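PDB 5GZT: chitinase from Paenibacillus sp. FPU-7, which probably hydrolyses the beta-1,4 linkages of chitin and chitodextrins at random internal positions, through two glycoside hydrolase family 18 regions. Local coordinates for residues T969-G974 with Y1022-V1027. Residues are numbered along the deposited sequence; the frame is centred on the assembly and turned at random.
Sequences TYDYHG and YARGWV
D971 and R1024 form a salt bridge in which the arginine comes side-on and spends two nitrogens on a single oxygen. R1024 NE lies 2.8 Å from D971 OD1 and R1024 NH2 lies 2.9 Å from the same atom; both approach from one face of the carboxylate. The carboxylate plane stands 73° from the guanidinium. R1024 runs extended from CG to NE (chi2 -179°), which carries its head across to the loop. Y1022 donates its hydroxyl to the same oxygen, OH to D971 OD1 measuring a very short 2.5 Å. A methionine in place of R1024 would probably leave the D971 carboxylate without its countercharge and its two-nitrogen grip.

Elsewhere the residues pack: Y970 crosses Y1022 at about a right angle, CD1 of Y970 lying 3.5 Å from Y1022 OH. Further along, G974 lies against the indole of W1026, with G974 CA 3.4 Å from W1026 CZ2, while H973 CB meets the ring edge; W1026 NE1 makes a hydrogen bond to the backbone oxygen of E977.

The arrangement ties the loop after strand 964-967 to the start of a small antiparallel sheet, edge strand 1024-1026, which follows the neighbouring parallel strand 1015-1020 of the TIM barrel characteristic of glycoside hydrolase family 18.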
ATOM      1  N   THR B 969      -0.822  34.292  12.222  1.00 16.49           N
ATOM      2  CA  THR B 969      -1.085  32.852  12.369  1.00 17.66           C
ATOM      3  C   THR B 969      -2.541  32.753  12.894  1.00 18.78           C
ATOM      4  O   THR B 969      -2.823  32.402  14.082  1.00 18.86           O
ATOM      5  CB  THR B 969      -0.040  32.247  13.338  1.00 16.01           C
ATOM      6  OG1 THR B 969       0.067  33.093  14.483  1.00 17.96           O
ATOM      7  CG2 THR B 969       1.317  32.091  12.635  1.00 16.42           C
ATOM      8  N   TYR B 970      -3.452  33.187  12.020  1.00 21.55           N
ATOM      9  CA  TYR B 970      -4.894  33.271  12.308  1.00 21.30           C
ATOM     10  C   TYR B 970      -5.660  33.548  11.022  1.00 20.97           C
ATOM     11  O   TYR B 970      -5.044  33.580   9.965  1.00 22.57           O
ATOM     12  CB  TYR B 970      -5.198  34.175  13.482  1.00 21.96           C
ATOM     13  CG  TYR B 970      -4.627  35.577  13.401  1.00 24.65           C
ATOM     14  CD1 TYR B 970      -5.074  36.496  12.429  1.00 25.24           C
ATOM     15  CD2 TYR B 970      -3.708  36.007  14.318  1.00 24.24           C
ATOM     16  CE1 TYR B 970      -4.580  37.816  12.397  1.00 24.46           C
ATOM     17  CE2 TYR B 970      -3.185  37.292  14.262  1.00 27.33           C
ATOM     18  CZ  TYR B 970      -3.612  38.172  13.316  1.00 25.80           C
ATOM     19  OH  TYR B 970      -3.074  39.379  13.366  1.00 27.85           O
ATOM     20  N   ASP B 971      -6.992  33.622  11.050  1.00 25.28           N
ATOM     21  CA  ASP B 971      -7.809  33.727   9.829  1.00 21.86           C
ATOM     22  C   ASP B 971      -7.574  32.643   8.826  1.00 22.52           C
ATOM     23  O   ASP B 971      -7.759  32.862   7.614  1.00 21.79           O
ATOM     24  CB  ASP B 971      -7.567  35.049   9.086  1.00 25.17           C
ATOM     25  CG  ASP B 971      -7.863  36.277   9.906  1.00 27.13           C
ATOM     26  OD1 ASP B 971      -8.782  36.270  10.735  1.00 30.06           O
ATOM     27  OD2 ASP B 971      -7.142  37.308   9.728  1.00 29.10           O
ATOM     28  N   TYR B 972      -7.183  31.453   9.284  1.00 21.54           N
ATOM     29  CA  TYR B 972      -6.951  30.348   8.378  1.00 23.20           C
ATOM     30  C   TYR B 972      -8.214  29.830   7.631  1.00 25.35           C
ATOM     31  O   TYR B 972      -8.119  29.287   6.532  1.00 23.69           O
ATOM     32  CB  TYR B 972      -6.350  29.162   9.135  1.00 24.02           C
ATOM     33  CG  TYR B 972      -5.041  29.395   9.898  1.00 23.07           C
ATOM     34  CD1 TYR B 972      -4.003  30.135   9.371  1.00 20.83           C
ATOM     35  CD2 TYR B 972      -4.803  28.690  11.083  1.00 21.74           C
ATOM     36  CE1 TYR B 972      -2.834  30.308  10.081  1.00 20.56           C
ATOM     37  CE2 TYR B 972      -3.642  28.829  11.783  1.00 21.60           C
ATOM     38  CZ  TYR B 972      -2.626  29.624  11.234  1.00 21.23           C
ATOM     39  OH  TYR B 972      -1.465  29.774  11.931  1.00 19.30           O
ATOM     40  N   HIS B 973      -9.340  29.901   8.325  1.00 26.76           N
ATOM     41  CA  HIS B 973     -10.605  29.394   7.848  1.00 29.39           C
ATOM     42  C   HIS B 973     -11.669  30.352   8.335  1.00 30.60           C
ATOM     43  O   HIS B 973     -11.458  31.068   9.345  1.00 24.51           O
ATOM     44  CB  HIS B 973     -10.830  27.997   8.398  1.00 23.78           C
ATOM     45  CG  HIS B 973      -9.867  27.018   7.860  1.00 23.10           C
ATOM     46  ND1 HIS B 973      -9.762  26.743   6.514  1.00 24.34           N
ATOM     47  CD2 HIS B 973      -8.896  26.309   8.466  1.00 22.85           C
ATOM     48  CE1 HIS B 973      -8.837  25.820   6.323  1.00 25.14           C
ATOM     49  NE2 HIS B 973      -8.289  25.544   7.494  1.00 28.45           N
ATOM     50  N   GLY B 974     -12.787  30.388   7.595  1.00 33.15           N
ATOM     51  CA  GLY B 974     -13.972  31.203   8.034  1.00 38.11           C
ATOM     52  C   GLY B 974     -15.133  31.127   7.025  1.00 40.60           C
ATOM     53  O   GLY B 974     -15.185  30.195   6.235  1.00 38.37           O
ATOM     54  N   TYR B1022     -10.331  37.603  18.524  1.00 24.01           N
ATOM     55  CA  TYR B1022     -11.655  37.562  17.925  1.00 26.72           C
ATOM     56  C   TYR B1022     -11.835  36.184  17.362  1.00 27.16           C
ATOM     57  O   TYR B1022     -10.842  35.472  17.056  1.00 30.75           O
ATOM     58  CB  TYR B1022     -11.856  38.608  16.800  1.00 23.68           C
ATOM     59  CG  TYR B1022     -10.890  38.467  15.623  1.00 26.71           C
ATOM     60  CD1 TYR B1022      -9.600  39.081  15.644  1.00 30.20           C
ATOM     61  CD2 TYR B1022     -11.229  37.739  14.509  1.00 28.20           C
ATOM     62  CE1 TYR B1022      -8.698  38.944  14.587  1.00 28.65           C
ATOM     63  CE2 TYR B1022     -10.327  37.597  13.444  1.00 33.50           C
ATOM     64  CZ  TYR B1022      -9.065  38.199  13.495  1.00 32.74           C
ATOM     65  OH  TYR B1022      -8.236  38.023  12.414  1.00 38.25           O
ATOM     66  N   ALA B1023     -13.102  35.860  17.087  1.00 29.75           N
ATOM     67  CA  ALA B1023     -13.479  34.572  16.513  1.00 26.60           C
ATOM     68  C   ALA B1023     -13.922  34.604  15.090  1.00 26.80           C
ATOM     69  O   ALA B1023     -14.230  35.638  14.521  1.00 31.42           O
ATOM     70  CB  ALA B1023     -14.591  33.977  17.350  1.00 27.37           C
ATOM     71  N   ARG B1024     -13.972  33.422  14.512  1.00 25.80           N
ATOM     72  CA  ARG B1024     -14.697  33.169  13.251  1.00 26.31           C
ATOM     73  C   ARG B1024     -15.577  31.964  13.487  1.00 30.39           C
ATOM     74  O   ARG B1024     -15.500  31.340  14.531  1.00 35.20           O
ATOM     75  CB  ARG B1024     -13.752  32.951  12.080  1.00 27.89           C
ATOM     76  CG  ARG B1024     -12.995  34.231  11.703  1.00 29.46           C
ATOM     77  CD  ARG B1024     -12.070  33.999  10.509  1.00 33.53           C
ATOM     78  NE  ARG B1024     -11.344  35.229  10.229  1.00 33.53           N
ATOM     79  CZ  ARG B1024     -11.867  36.314   9.636  1.00 38.66           C
ATOM     80  NH1 ARG B1024     -13.098  36.321   9.126  1.00 35.15           N
ATOM     81  NH2 ARG B1024     -11.129  37.404   9.508  1.00 34.45           N
ATOM     82  N   GLY B1025     -16.485  31.681  12.574  1.00 35.56           N
ATOM     83  CA  GLY B1025     -17.514  30.668  12.872  1.00 35.23           C
ATOM     84  C   GLY B1025     -18.422  30.350  11.694  1.00 39.07           C
ATOM     85  O   GLY B1025     -18.251  30.933  10.631  1.00 31.61           O
ATOM     86  N   TRP B1026     -19.304  29.343  11.855  1.00 36.48           N
ATOM     87  CA  TRP B1026     -20.249  28.950  10.812  1.00 35.78           C
ATOM     88  C   TRP B1026     -21.603  28.630  11.462  1.00 34.80           C
ATOM     89  O   TRP B1026     -21.653  28.213  12.617  1.00 33.80           O
ATOM     90  CB  TRP B1026     -19.785  27.708  10.018  1.00 38.08           C
ATOM     91  CG  TRP B1026     -18.582  27.865   9.219  1.00 36.03           C
ATOM     92  CD1 TRP B1026     -18.477  28.110   7.868  1.00 38.65           C
ATOM     93  CD2 TRP B1026     -17.258  27.783   9.721  1.00 35.25           C
ATOM     94  NE1 TRP B1026     -17.135  28.203   7.511  1.00 36.55           N
ATOM     95  CE2 TRP B1026     -16.376  28.014   8.638  1.00 35.97           C
ATOM     96  CE3 TRP B1026     -16.735  27.588  11.001  1.00 35.87           C
ATOM     97  CZ2 TRP B1026     -14.997  28.042   8.799  1.00 36.89           C
ATOM     98  CZ3 TRP B1026     -15.358  27.608  11.161  1.00 37.05           C
ATOM     99  CH2 TRP B1026     -14.506  27.819  10.057  1.00 35.34           C
ATOM    100  N   VAL B1027     -22.688  28.806  10.686  1.00 42.18           N
ATOM    101  CA  VAL B1027     -24.066  28.409  11.113  1.00 40.19           C
ATOM    102  C   VAL B1027     -24.478  27.185  10.293  1.00 44.03           C
ATOM    103  O   VAL B1027     -23.769  26.800   9.329  1.00 43.61           O
ATOM    104  CB  VAL B1027     -25.091  29.574  10.968  1.00 40.82           C
ATOM    105  CG1 VAL B1027     -24.871  30.625  12.061  1.00 43.36           C
ATOM    106  CG2 VAL B1027     -25.062  30.234   9.593  1.00 34.53           C
TER